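Local structure of malonyl CoA reductase (malonate semialdehyde-forming) (Sulfolobus tokodaii, 2EP5) at residues S8-T13 and E73-V78; N121-W126 and T279-P284; K269-Q274 and M344-Y349. The protein probably catalyses the NADPH-dependent reduction of malonyl-CoA to malonate semialdehyde, as a member of the aspartate-semialdehyde dehydrogenase family. All coordinates share one frame; numbering follows the deposited sequence.

Contact 1: residues S8-T13 and E73-V78; sequences SLLGST and EDHKDV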
ATOM      1  N   SER A   8      -7.448  35.637 -10.481  1.00 24.89           N
ATOM      2  CA  SER A   8      -7.453  35.343  -9.055  1.00 24.31           C
ATOM      3  C   SER A   8      -7.863  33.874  -8.951  1.00 23.34           C
ATOM      4  O   SER A   8      -8.411  33.318  -9.900  1.00 20.74           O
ATOM      5  CB  SER A   8      -8.454  36.228  -8.315  1.00 22.87           C
ATOM      6  OG  SER A   8      -9.781  35.871  -8.623  1.00 23.61           O
ATOM      7  N   LEU A   9      -7.597  33.248  -7.811  1.00 24.07           N
ATOM      8  CA  LEU A   9      -7.928  31.839  -7.629  1.00 23.77           C
ATOM      9  C   LEU A   9      -8.658  31.545  -6.320  1.00 24.08           C
ATOM     10  O   LEU A   9      -8.126  31.796  -5.235  1.00 24.19           O
ATOM     11  CB  LEU A   9      -6.651  30.998  -7.702  1.00 22.15           C
ATOM     12  CG  LEU A   9      -6.785  29.478  -7.523  1.00 26.12           C
ATOM     13  CD1 LEU A   9      -7.612  28.887  -8.663  1.00 22.45           C
ATOM     14  CD2 LEU A   9      -5.395  28.838  -7.478  1.00 21.69           C
ATOM     15  N   LEU A  10      -9.878  31.022  -6.435  1.00 22.75           N
ATOM     16  CA  LEU A  10     -10.689  30.651  -5.274  1.00 22.04           C
ATOM     17  C   LEU A  10     -10.372  29.195  -4.907  1.00 21.63           C
ATOM     18  O   LEU A  10     -10.188  28.359  -5.787  1.00 17.13           O
ATOM     19  CB  LEU A  10     -12.178  30.797  -5.600  1.00 23.02           C
ATOM     20  CG  LEU A  10     -12.865  32.166  -5.424  1.00 25.71           C
ATOM     21  CD1 LEU A  10     -11.965  33.313  -5.880  1.00 26.05           C
ATOM     22  CD2 LEU A  10     -14.161  32.155  -6.204  1.00 22.39           C
ATOM     23  N   GLY A  11     -10.308  28.897  -3.612  1.00 21.41           N
ATOM     24  CA  GLY A  11      -9.986  27.547  -3.191  1.00 23.12           C
ATOM     25  C   GLY A  11      -8.623  27.169  -3.750  1.00 23.49           C
ATOM     26  O   GLY A  11      -8.494  26.195  -4.490  1.00 23.37           O
ATOM     27  N   SER A  12      -7.610  27.954  -3.389  1.00 22.45           N
ATOM     28  CA  SER A  12      -6.241  27.761  -3.859  1.00 22.03           C
ATOM     29  C   SER A  12      -5.412  26.869  -2.945  1.00 23.18           C
ATOM     30  O   SER A  12      -4.282  26.518  -3.267  1.00 22.36           O
ATOM     31  CB  SER A  12      -5.544  29.117  -3.969  1.00 22.52           C
ATOM     32  OG  SER A  12      -5.440  29.735  -2.693  1.00 20.90           O
ATOM     33  N   THR A  13      -5.988  26.508  -1.807  1.00 25.14           N
ATOM     34  CA  THR A  13      -5.317  25.688  -0.803  1.00 25.41           C
ATOM     35  C   THR A  13      -5.422  24.173  -1.008  1.00 24.94           C
ATOM     36  O   THR A  13      -4.539  23.425  -0.586  1.00 26.60           O
ATOM     37  CB  THR A  13      -5.850  26.083   0.597  1.00 25.75           C
ATOM     38  OG1 THR A  13      -5.161  27.255   1.045  1.00 29.01           O
ATOM     39  CG2 THR A  13      -5.681  24.975   1.593  1.00 28.39           C
ATOM     40  N   GLU A  73     -15.609  42.623  -3.572  1.00 27.28           N
ATOM     41  CA  GLU A  73     -14.665  43.709  -3.312  1.00 29.27           C
ATOM     42  C   GLU A  73     -13.195  43.320  -3.482  1.00 28.86           C
ATOM     43  O   GLU A  73     -12.393  44.124  -3.945  1.00 29.53           O
ATOM     44  CB  GLU A  73     -14.880  44.286  -1.905  1.00 30.29           C
ATOM     45  CG  GLU A  73     -16.167  45.081  -1.740  1.00 33.03           C
ATOM     46  CD  GLU A  73     -16.280  46.228  -2.731  1.00 35.18           C
ATOM     47  OE1 GLU A  73     -15.371  47.082  -2.767  1.00 37.70           O
ATOM     48  OE2 GLU A  73     -17.279  46.284  -3.478  1.00 36.88           O
ATOM     49  N   ASP A  74     -12.834  42.092  -3.116  1.00 28.56           N
ATOM     50  CA  ASP A  74     -11.441  41.663  -3.240  1.00 27.27           C
ATOM     51  C   ASP A  74     -11.028  41.194  -4.631  1.00 26.01           C
ATOM     52  O   ASP A  74      -9.882  40.805  -4.837  1.00 24.75           O
ATOM     53  CB  ASP A  74     -11.130  40.553  -2.236  1.00 27.49           C
ATOM     54  CG  ASP A  74     -11.024  41.063  -0.818  1.00 28.10           C
ATOM     55  OD1 ASP A  74     -10.395  42.124  -0.616  1.00 29.80           O
ATOM     56  OD2 ASP A  74     -11.552  40.396   0.095  1.00 26.67           O
ATOM     57  N   HIS A  75     -11.945  41.231  -5.589  1.00 25.96           N
ATOM     58  CA  HIS A  75     -11.609  40.784  -6.933  1.00 28.79           C
ATOM     59  C   HIS A  75     -12.014  41.770  -8.018  1.00 30.68           C
ATOM     60  O   HIS A  75     -12.127  41.406  -9.188  1.00 30.53           O
ATOM     61  CB  HIS A  75     -12.260  39.427  -7.207  1.00 27.59           C
ATOM     62  CG  HIS A  75     -11.831  38.350  -6.260  1.00 24.80           C
ATOM     63  ND1 HIS A  75     -12.319  38.249  -4.973  1.00 24.26           N
ATOM     64  CD2 HIS A  75     -10.935  37.346  -6.402  1.00 21.47           C
ATOM     65  CE1 HIS A  75     -11.740  37.229  -4.365  1.00 23.33           C
ATOM     66  NE2 HIS A  75     -10.896  36.665  -5.210  1.00 22.20           N
ATOM     67  N   LYS A  76     -12.211  43.024  -7.627  1.00 34.00           N
ATOM     68  CA  LYS A  76     -12.616  44.061  -8.564  1.00 37.01           C
ATOM     69  C   LYS A  76     -11.603  44.321  -9.679  1.00 37.85           C
ATOM     70  O   LYS A  76     -11.989  44.503 -10.839  1.00 37.92           O
ATOM     71  CB  LYS A  76     -12.911  45.362  -7.808  1.00 38.84           C
ATOM     72  CG  LYS A  76     -14.047  45.232  -6.798  1.00 43.29           C
ATOM     73  CD  LYS A  76     -14.403  46.565  -6.140  1.00 47.66           C
ATOM     74  CE  LYS A  76     -15.241  47.453  -7.057  1.00 50.03           C
ATOM     75  NZ  LYS A  76     -14.537  47.841  -8.314  1.00 52.18           N
ATOM     76  N   ASP A  77     -10.315  44.330  -9.344  1.00 37.39           N
ATOM     77  CA  ASP A  77      -9.301  44.583 -10.361  1.00 37.94           C
ATOM     78  C   ASP A  77      -8.896  43.352 -11.173  1.00 38.00           C
ATOM     79  O   ASP A  77      -8.098  43.461 -12.104  1.00 39.23           O
ATOM     80  CB  ASP A  77      -8.048  45.207  -9.737  1.00 39.81           C
ATOM     81  CG  ASP A  77      -7.473  44.370  -8.612  1.00 43.29           C
ATOM     82  OD1 ASP A  77      -7.511  43.125  -8.705  1.00 45.35           O
ATOM     83  OD2 ASP A  77      -6.964  44.962  -7.637  1.00 45.63           O
ATOM     84  N   VAL A  78      -9.446  42.186 -10.840  1.00 34.88           N
ATOM     85  CA  VAL A  78      -9.090  40.975 -11.572  1.00 34.10           C
ATOM     86  C   VAL A  78      -9.838  40.859 -12.896  1.00 32.60           C
ATOM     87  O   VAL A  78     -11.014  41.199 -12.986  1.00 31.49           O
ATOM     88  CB  VAL A  78      -9.370  39.700 -10.741  1.00 35.03           C
ATOM     89  CG1 VAL A  78      -8.869  38.479 -11.490  1.00 34.72           C
ATOM     90  CG2 VAL A  78      -8.694  39.800  -9.381  1.00 35.12           C
TER

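Contact 2: residues N121-W126 and T279-P284; sequences NPEINW and TAPKQP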
ATOM      1  N   ASN A 121     -14.838  21.462 -21.842  1.00 25.57           N
ATOM      2  CA  ASN A 121     -13.705  20.554 -21.914  1.00 28.47           C
ATOM      3  C   ASN A 121     -13.246  20.989 -23.304  1.00 28.41           C
ATOM      4  O   ASN A 121     -13.722  20.476 -24.321  1.00 27.04           O
ATOM      5  CB  ASN A 121     -14.117  19.078 -21.909  1.00 28.20           C
ATOM      6  CG  ASN A 121     -12.917  18.155 -21.724  1.00 30.11           C
ATOM      7  OD1 ASN A 121     -11.772  18.615 -21.736  1.00 26.73           O
ATOM      8  ND2 ASN A 121     -13.168  16.856 -21.555  1.00 29.20           N
ATOM      9  N   PRO A 122     -12.326  21.970 -23.355  1.00 29.45           N
ATOM     10  CA  PRO A 122     -11.741  22.579 -24.557  1.00 28.82           C
ATOM     11  C   PRO A 122     -11.848  21.811 -25.879  1.00 28.16           C
ATOM     12  O   PRO A 122     -12.613  22.191 -26.765  1.00 28.25           O
ATOM     13  CB  PRO A 122     -10.303  22.842 -24.132  1.00 30.14           C
ATOM     14  CG  PRO A 122     -10.473  23.246 -22.707  1.00 28.67           C
ATOM     15  CD  PRO A 122     -11.447  22.203 -22.190  1.00 28.78           C
ATOM     16  N   GLU A 123     -11.075  20.743 -26.014  1.00 27.37           N
ATOM     17  CA  GLU A 123     -11.081  19.944 -27.233  1.00 27.56           C
ATOM     18  C   GLU A 123     -12.462  19.417 -27.615  1.00 27.51           C
ATOM     19  O   GLU A 123     -12.816  19.364 -28.790  1.00 28.41           O
ATOM     20  CB  GLU A 123     -10.120  18.752 -27.094  1.00 27.00           C
ATOM     21  CG  GLU A 123      -8.639  19.114 -27.024  1.00 26.67           C
ATOM     22  CD  GLU A 123      -8.156  19.439 -25.619  1.00 26.43           C
ATOM     23  OE1 GLU A 123      -8.986  19.781 -24.757  1.00 29.10           O
ATOM     24  OE2 GLU A 123      -6.935  19.370 -25.378  1.00 24.06           O
ATOM     25  N   ILE A 124     -13.247  19.042 -26.619  1.00 28.96           N
ATOM     26  CA  ILE A 124     -14.560  18.467 -26.861  1.00 29.60           C
ATOM     27  C   ILE A 124     -15.696  19.405 -27.290  1.00 29.87           C
ATOM     28  O   ILE A 124     -16.399  19.120 -28.262  1.00 28.79           O
ATOM     29  CB  ILE A 124     -15.015  17.668 -25.617  1.00 29.69           C
ATOM     30  CG1 ILE A 124     -13.885  16.741 -25.158  1.00 30.78           C
ATOM     31  CG2 ILE A 124     -16.251  16.846 -25.936  1.00 30.83           C
ATOM     32  CD1 ILE A 124     -13.379  15.797 -26.236  1.00 30.58           C
ATOM     33  N   ASN A 125     -15.884  20.515 -26.581  1.00 29.39           N
ATOM     34  CA  ASN A 125     -16.982  21.416 -26.915  1.00 28.44           C
ATOM     35  C   ASN A 125     -16.708  22.906 -26.717  1.00 27.32           C
ATOM     36  O   ASN A 125     -17.503  23.606 -26.091  1.00 26.16           O
ATOM     37  CB  ASN A 125     -18.223  21.019 -26.103  1.00 27.06           C
ATOM     38  CG  ASN A 125     -18.007  21.159 -24.608  1.00 27.60           C
ATOM     39  OD1 ASN A 125     -16.883  21.061 -24.123  1.00 27.03           O
ATOM     40  ND2 ASN A 125     -19.083  21.374 -23.869  1.00 29.02           N
ATOM     41  N   TRP A 126     -15.600  23.397 -27.261  1.00 26.28           N
ATOM     42  CA  TRP A 126     -15.282  24.812 -27.126  1.00 25.21           C
ATOM     43  C   TRP A 126     -16.379  25.689 -27.731  1.00 24.89           C
ATOM     44  O   TRP A 126     -16.649  26.785 -27.238  1.00 22.90           O
ATOM     45  CB  TRP A 126     -13.939  25.126 -27.787  1.00 25.56           C
ATOM     46  CG  TRP A 126     -13.835  24.718 -29.219  1.00 26.06           C
ATOM     47  CD1 TRP A 126     -13.424  23.509 -29.704  1.00 25.68           C
ATOM     48  CD2 TRP A 126     -14.123  25.532 -30.361  1.00 27.22           C
ATOM     49  NE1 TRP A 126     -13.434  23.523 -31.077  1.00 25.53           N
ATOM     50  CE2 TRP A 126     -13.860  24.751 -31.507  1.00 25.70           C
ATOM     51  CE3 TRP A 126     -14.581  26.847 -30.526  1.00 27.56           C
ATOM     52  CZ2 TRP A 126     -14.036  25.241 -32.803  1.00 27.10           C
ATOM     53  CZ3 TRP A 126     -14.757  27.335 -31.816  1.00 28.29           C
ATOM     54  CH2 TRP A 126     -14.483  26.531 -32.939  1.00 27.31           C
ATOM     55  N   THR A 279      -1.516  25.581 -22.639  1.00 25.80           N
ATOM     56  CA  THR A 279      -1.883  24.428 -21.827  1.00 24.77           C
ATOM     57  C   THR A 279      -2.467  23.251 -22.623  1.00 25.13           C
ATOM     58  O   THR A 279      -2.827  22.222 -22.045  1.00 23.84           O
ATOM     59  CB  THR A 279      -2.862  24.860 -20.728  1.00 25.57           C
ATOM     60  OG1 THR A 279      -2.268  25.926 -19.979  1.00 24.88           O
ATOM     61  CG2 THR A 279      -3.179  23.699 -19.776  1.00 24.58           C
ATOM     62  N   ALA A 280      -2.540  23.397 -23.943  1.00 23.33           N
ATOM     63  CA  ALA A 280      -3.068  22.336 -24.799  1.00 25.03           C
ATOM     64  C   ALA A 280      -1.989  21.319 -25.179  1.00 26.36           C
ATOM     65  O   ALA A 280      -0.940  21.685 -25.702  1.00 28.89           O
ATOM     66  CB  ALA A 280      -3.661  22.931 -26.060  1.00 20.62           C
ATOM     67  N   PRO A 281      -2.235  20.025 -24.931  1.00 26.78           N
ATOM     68  CA  PRO A 281      -1.232  19.011 -25.284  1.00 27.32           C
ATOM     69  C   PRO A 281      -1.202  18.836 -26.804  1.00 28.15           C
ATOM     70  O   PRO A 281      -2.191  19.134 -27.471  1.00 28.19           O
ATOM     71  CB  PRO A 281      -1.743  17.765 -24.570  1.00 24.41           C
ATOM     72  CG  PRO A 281      -3.226  17.917 -24.695  1.00 26.31           C
ATOM     73  CD  PRO A 281      -3.448  19.397 -24.373  1.00 25.99           C
ATOM     74  N   LYS A 282      -0.081  18.364 -27.350  1.00 29.37           N
ATOM     75  CA  LYS A 282       0.027  18.158 -28.795  1.00 30.77           C
ATOM     76  C   LYS A 282      -0.937  17.073 -29.287  1.00 31.71           C
ATOM     77  O   LYS A 282      -1.498  17.181 -30.378  1.00 30.80           O
ATOM     78  CB  LYS A 282       1.454  17.772 -29.186  1.00 33.75           C
ATOM     79  CG  LYS A 282       2.321  18.902 -29.718  1.00 36.60           C
ATOM     80  CD  LYS A 282       2.855  19.792 -28.609  1.00 41.13           C
ATOM     81  CE  LYS A 282       4.020  20.657 -29.105  1.00 42.51           C
ATOM     82  NZ  LYS A 282       5.181  19.831 -29.578  1.00 41.33           N
ATOM     83  N   GLN A 283      -1.107  16.019 -28.491  1.00 32.78           N
ATOM     84  CA  GLN A 283      -2.016  14.924 -28.839  1.00 32.72           C
ATOM     85  C   GLN A 283      -2.860  14.630 -27.599  1.00 30.41           C
ATOM     86  O   GLN A 283      -2.440  13.881 -26.719  1.00 32.43           O
ATOM     87  CB  GLN A 283      -1.229  13.672 -29.250  1.00 34.48           C
ATOM     88  CG  GLN A 283      -2.074  12.674 -30.034  1.00 40.59           C
ATOM     89  CD  GLN A 283      -1.337  11.385 -30.383  1.00 43.51           C
ATOM     90  OE1 GLN A 283      -0.216  11.412 -30.904  1.00 47.23           O
ATOM     91  NE2 GLN A 283      -1.974  10.249 -30.113  1.00 40.10           N
ATOM     92  N   PRO A 284      -4.070  15.212 -27.519  1.00 28.02           N
ATOM     93  CA  PRO A 284      -4.967  15.017 -26.372  1.00 25.52           C
ATOM     94  C   PRO A 284      -5.311  13.569 -26.058  1.00 24.69           C
ATOM     95  O   PRO A 284      -5.677  13.244 -24.931  1.00 25.07           O
ATOM     96  CB  PRO A 284      -6.188  15.851 -26.745  1.00 23.55           C
ATOM     97  CG  PRO A 284      -6.200  15.766 -28.236  1.00 25.88           C
ATOM     98  CD  PRO A 284      -4.751  15.955 -28.591  1.00 24.88           C
TER

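Contact 3: residues K269-Q274 and M344-Y349; sequences KSLPQQ and MKELGY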
ATOM      1  N   LYS A 269      -7.463  16.040 -32.912  1.00 30.89           N
ATOM      2  CA  LYS A 269      -6.944  17.362 -32.577  1.00 32.77           C
ATOM      3  C   LYS A 269      -8.110  18.331 -32.684  1.00 32.32           C
ATOM      4  O   LYS A 269      -9.057  18.091 -33.429  1.00 32.82           O
ATOM      5  CB  LYS A 269      -5.835  17.796 -33.538  1.00 33.93           C
ATOM      6  CG  LYS A 269      -4.517  17.071 -33.353  1.00 36.77           C
ATOM      7  CD  LYS A 269      -3.409  17.782 -34.113  1.00 39.93           C
ATOM      8  CE  LYS A 269      -2.194  16.893 -34.290  1.00 41.08           C
ATOM      9  NZ  LYS A 269      -2.503  15.752 -35.204  1.00 43.32           N
ATOM     10  N   SER A 270      -8.045  19.427 -31.941  1.00 31.29           N
ATOM     11  CA  SER A 270      -9.119  20.403 -31.970  1.00 30.58           C
ATOM     12  C   SER A 270      -8.533  21.812 -31.984  1.00 30.68           C
ATOM     13  O   SER A 270      -7.341  21.988 -32.240  1.00 30.27           O
ATOM     14  CB  SER A 270     -10.026  20.198 -30.752  1.00 29.62           C
ATOM     15  OG  SER A 270     -11.196  20.985 -30.841  1.00 30.83           O
ATOM     16  N   LEU A 271      -9.372  22.806 -31.706  1.00 31.30           N
ATOM     17  CA  LEU A 271      -8.956  24.206 -31.697  1.00 31.97           C
ATOM     18  C   LEU A 271      -7.768  24.485 -30.780  1.00 32.61           C
ATOM     19  O   LEU A 271      -6.853  25.223 -31.152  1.00 32.81           O
ATOM     20  CB  LEU A 271     -10.139  25.099 -31.313  1.00 32.13           C
ATOM     21  CG  LEU A 271      -9.905  26.613 -31.257  1.00 33.67           C
ATOM     22  CD1 LEU A 271     -11.202  27.344 -31.585  1.00 33.27           C
ATOM     23  CD2 LEU A 271      -9.390  27.011 -29.882  1.00 32.52           C
ATOM     24  N   PRO A 272      -7.769  23.907 -29.563  1.00 32.68           N
ATOM     25  CA  PRO A 272      -6.651  24.136 -28.639  1.00 31.80           C
ATOM     26  C   PRO A 272      -5.306  23.713 -29.245  1.00 32.03           C
ATOM     27  O   PRO A 272      -4.280  24.347 -28.995  1.00 31.55           O
ATOM     28  CB  PRO A 272      -7.032  23.297 -27.421  1.00 31.39           C
ATOM     29  CG  PRO A 272      -8.536  23.344 -27.439  1.00 31.89           C
ATOM     30  CD  PRO A 272      -8.852  23.151 -28.906  1.00 32.02           C
ATOM     31  N   GLN A 273      -5.314  22.643 -30.036  1.00 31.55           N
ATOM     32  CA  GLN A 273      -4.091  22.160 -30.678  1.00 31.40           C
ATOM     33  C   GLN A 273      -3.734  23.031 -31.882  1.00 31.80           C
ATOM     34  O   GLN A 273      -2.563  23.270 -32.169  1.00 31.76           O
ATOM     35  CB  GLN A 273      -4.261  20.713 -31.154  1.00 29.05           C
ATOM     36  CG  GLN A 273      -4.200  19.656 -30.066  1.00 29.74           C
ATOM     37  CD  GLN A 273      -5.370  19.717 -29.100  1.00 31.21           C
ATOM     38  OE1 GLN A 273      -6.529  19.854 -29.510  1.00 31.52           O
ATOM     39  NE2 GLN A 273      -5.077  19.595 -27.811  1.00 31.18           N
ATOM     40  N   GLN A 274      -4.756  23.499 -32.584  1.00 33.21           N
ATOM     41  CA  GLN A 274      -4.562  24.319 -33.765  1.00 33.80           C
ATOM     42  C   GLN A 274      -3.995  25.696 -33.446  1.00 33.62           C
ATOM     43  O   GLN A 274      -3.141  26.200 -34.169  1.00 33.06           O
ATOM     44  CB  GLN A 274      -5.885  24.457 -34.510  1.00 35.57           C
ATOM     45  CG  GLN A 274      -6.382  23.155 -35.116  1.00 41.32           C
ATOM     46  CD  GLN A 274      -7.855  23.214 -35.484  1.00 44.17           C
ATOM     47  OE1 GLN A 274      -8.342  24.230 -35.984  1.00 47.07           O
ATOM     48  NE2 GLN A 274      -8.570  22.119 -35.243  1.00 44.30           N
ATOM     49  N   MET A 344     -10.966  31.004 -24.294  1.00 25.51           N
ATOM     50  CA  MET A 344     -11.816  32.184 -24.218  1.00 27.25           C
ATOM     51  C   MET A 344     -11.078  33.421 -24.725  1.00 29.79           C
ATOM     52  O   MET A 344     -11.650  34.240 -25.441  1.00 30.27           O
ATOM     53  CB  MET A 344     -12.287  32.404 -22.775  1.00 27.24           C
ATOM     54  CG  MET A 344     -13.315  31.390 -22.281  1.00 24.62           C
ATOM     55  SD  MET A 344     -13.677  31.545 -20.514  1.00 25.30           S
ATOM     56  CE  MET A 344     -14.854  32.892 -20.496  1.00 24.27           C
ATOM     57  N   LYS A 345      -9.807  33.558 -24.356  1.00 31.86           N
ATOM     58  CA  LYS A 345      -9.021  34.695 -24.819  1.00 32.87           C
ATOM     59  C   LYS A 345      -8.874  34.569 -26.337  1.00 32.79           C
ATOM     60  O   LYS A 345      -9.059  35.536 -27.076  1.00 33.46           O
ATOM     61  CB  LYS A 345      -7.643  34.702 -24.146  1.00 32.99           C
ATOM     62  CG  LYS A 345      -6.699  35.798 -24.638  1.00 34.19           C
ATOM     63  CD  LYS A 345      -7.243  37.190 -24.348  1.00 37.42           C
ATOM     64  CE  LYS A 345      -6.321  38.278 -24.899  1.00 39.21           C
ATOM     65  NZ  LYS A 345      -6.809  39.654 -24.584  1.00 39.89           N
ATOM     66  N   GLU A 346      -8.555  33.362 -26.791  1.00 32.66           N
ATOM     67  CA  GLU A 346      -8.390  33.076 -28.214  1.00 32.74           C
ATOM     68  C   GLU A 346      -9.645  33.399 -29.031  1.00 32.89           C
ATOM     69  O   GLU A 346      -9.551  33.834 -30.179  1.00 34.14           O
ATOM     70  CB  GLU A 346      -8.022  31.599 -28.396  1.00 34.45           C
ATOM     71  CG  GLU A 346      -7.917  31.121 -29.842  1.00 35.45           C
ATOM     72  CD  GLU A 346      -6.861  31.868 -30.621  1.00 37.40           C
ATOM     73  OE1 GLU A 346      -5.860  32.292 -30.002  1.00 38.94           O
ATOM     74  OE2 GLU A 346      -7.022  32.024 -31.852  1.00 37.73           O
ATOM     75  N   LEU A 347     -10.818  33.190 -28.443  1.00 31.95           N
ATOM     76  CA  LEU A 347     -12.070  33.444 -29.144  1.00 31.42           C
ATOM     77  C   LEU A 347     -12.645  34.848 -28.938  1.00 32.13           C
ATOM     78  O   LEU A 347     -13.666  35.201 -29.533  1.00 31.74           O
ATOM     79  CB  LEU A 347     -13.107  32.388 -28.752  1.00 28.85           C
ATOM     80  CG  LEU A 347     -12.703  30.960 -29.118  1.00 29.30           C
ATOM     81  CD1 LEU A 347     -13.817  29.979 -28.762  1.00 27.01           C
ATOM     82  CD2 LEU A 347     -12.399  30.904 -30.609  1.00 28.85           C
ATOM     83  N   GLY A 348     -12.003  35.650 -28.096  1.00 32.64           N
ATOM     84  CA  GLY A 348     -12.493  37.000 -27.880  1.00 32.53           C
ATOM     85  C   GLY A 348     -13.476  37.221 -26.746  1.00 32.91           C
ATOM     86  O   GLY A 348     -13.946  38.341 -26.556  1.00 33.24           O
ATOM     87  N   TYR A 349     -13.821  36.177 -26.002  1.00 32.31           N
ATOM     88  CA  TYR A 349     -14.721  36.367 -24.873  1.00 32.93           C
ATOM     89  C   TYR A 349     -13.862  36.967 -23.772  1.00 34.08           C
ATOM     90  O   TYR A 349     -14.366  37.588 -22.842  1.00 33.51           O
ATOM     91  CB  TYR A 349     -15.300  35.040 -24.390  1.00 33.64           C
ATOM     92  CG  TYR A 349     -16.071  34.279 -25.437  1.00 33.11           C
ATOM     93  CD1 TYR A 349     -15.421  33.446 -26.345  1.00 33.99           C
ATOM     94  CD2 TYR A 349     -17.455  34.386 -25.516  1.00 32.80           C
ATOM     95  CE1 TYR A 349     -16.135  32.730 -27.306  1.00 34.36           C
ATOM     96  CE2 TYR A 349     -18.181  33.678 -26.473  1.00 33.89           C
ATOM     97  CZ  TYR A 349     -17.519  32.852 -27.362  1.00 33.98           C
ATOM     98  OH  TYR A 349     -18.238  32.146 -28.297  1.00 33.52           O
TER

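Contact 1: residues S8-T13 and E73-V78
H75 enters the contact first, with its imidazole edge turned to S8 and L10 CD1 approaching the ring obliquely. Its CG lies anti to the carbonyl carbon and beside the backbone N (chi1 -60°), which carries the ring out from the loop to the strand. At the rim, CD2 meets S8 OG at 2.9 Å, a close C-H to oxygen approach made near the plane of the ring, and S8 CB lies in that plane too, 3.3 Å from CD2. NE2 is 3.7 Å from S8 OG, too long for a bond, and both polar atoms are buried without a partner. L10 reaches the same end of the ring, its CD1 at 3.6 Å from NE2. On the far side of the imidazole ND1 is hydrogen-bonded to N71 O, which helps set how the ring is turned. Replacing H75 with an alanine would probably leave N71 O without this donor and open a gap beside S8 and the tip of L10.

All this sits in the Rossmann-type NAD-binding domain. Residues 8-10 end strand 5-10, inside the parallel sheet, and G11 opens the glycine-rich loop, which in this fold typically lies by the dinucleotide. The loop 73-78 leads into strand 80-83, the neighbour with which S8 and L10 share backbone hydrogen bonds. A type I turn from H75 to V78 closes with V78 N on H75 O at 3.2 Å, and K102 NZ binds the carbonyl oxygens of both residues. V78 then comes over S8 with both methyls: CG1, anti to the backbone N (chi1 -175°), lies 3.3 Å from S8 N, while CG2 sits 3.7 Å from S8 CB.

Contact 2: residues N121-W126 and T279-P284
E123 and P284 mark the closest approach of the two backbones, with their CA atoms 7.9 Å apart, so side chains alone bridge the gap. One partner is the short helix 122-125, from the NAD-binding family region; the other is an irregular loop of the dimerisation region that runs from helix 271-274 to strand 285-287. The contact therefore ties together the two regions that make up a semialdehyde dehydrogenase subunit.

E123 does the reaching. Its CG stands beside the backbone N, and a bend at chi2 (86°) swings the carboxylate across to two proline rings. OE2 touches both: P281, arriving from the opposite direction, offers its CD at 3.6 Å, and P284, crossing at a slant, offers CB at 3.8 Å. The methylene part joins in, CG lying 4.1 Å from P284 CB. No hydrogen bond crosses between the segments; the two prolines that meet OE2 have no N-H to offer, and the charge is met elsewhere. R331 forms a salt bridge to OE1, and OE2 has a further partner in Q273, so the buried carboxylate is held at both oxygens while the rings shield its flank. R331 also bonds N121 OD1, so one guanidinium reaches two residues of this segment.

At the other end of the turn N125 N returns to N121 O at 3.1 Å. The N125 side chain folds back as well: its OD1 takes the N-H of N121 at 3.1 Å, with the donor in the carbonyl plane and an N-H...O angle of 156°.

Contact 3: residues K269-Q274 and M344-Y349
L271 and L347 meet methyl to methyl, CD1 of the first lying 3.9 Å from CD2 of the second. They join two helices: the single turn 271-274 of the dimerisation region, and the last turn of the C-terminal helix 334-347, which also lies against helix 132-140 through M344 on L132. It is a small apolar contact, partly buried, with no hydrogen bond across it.

The conformations explain the meeting. L271 has CG anti to the backbone N (chi1 -180°), and with chi2 at 151° its CD1 is carried roughly straight on from CA, away from its own helix and toward the other. L347 uses the other common choice: CG lies anti to the carbonyl carbon, CD1 extends the chain, and CD2 branches off to the side to receive L271. The two side chains thus cross at a slant. The second methyl of L271, CD2, looks to E346, whose aliphatic CG is 4.4 Å away; the bent chain of E346 offers that methylene, while its side chain also touches K275. W126 packs on L271 from the NAD-binding part, so this leucine touches both W126 and the C-terminal helix.

The C-terminal helix ends in a recognisable motif. G348, with a positive phi of 91°, terminates it in a Schellman motif: G348 N binds K345 O at 3.1 Å, and Y349 N makes a weak bond to M344 O. On the opposing turn the N-cap residue S270 sends its OG to E123 O and makes no cap with it. Instead the bent side chain of Q273 curls back, and its OE1, through a lone pair in the carbonyl plane, accepts S270 N at 2.9 Å.

Contacts 2 and 3 adjoin, their centres about 9 Å apart, and Q273 joins them: its NE2 lies 2.9 Å from P281 O and 3.1 Å from E123 OE2, both probable hydrogen bonds. W126 NE1 packs 3.4 Å from S270 OG at the same junction. Their segments alternate along the chain, and together they bring the NAD-binding region, the dimerisation region and the C-terminal helix into one neighbourhood. Contact 1 stands apart, within the Rossmann sheet, its centre about 26 Å from that of contact 2 and 24 Å from that of contact 3. None lies at the predicted catalytic residues C151 and H244, although I124 and P284 of contact 2 touch M158 on the helix that C151 begins.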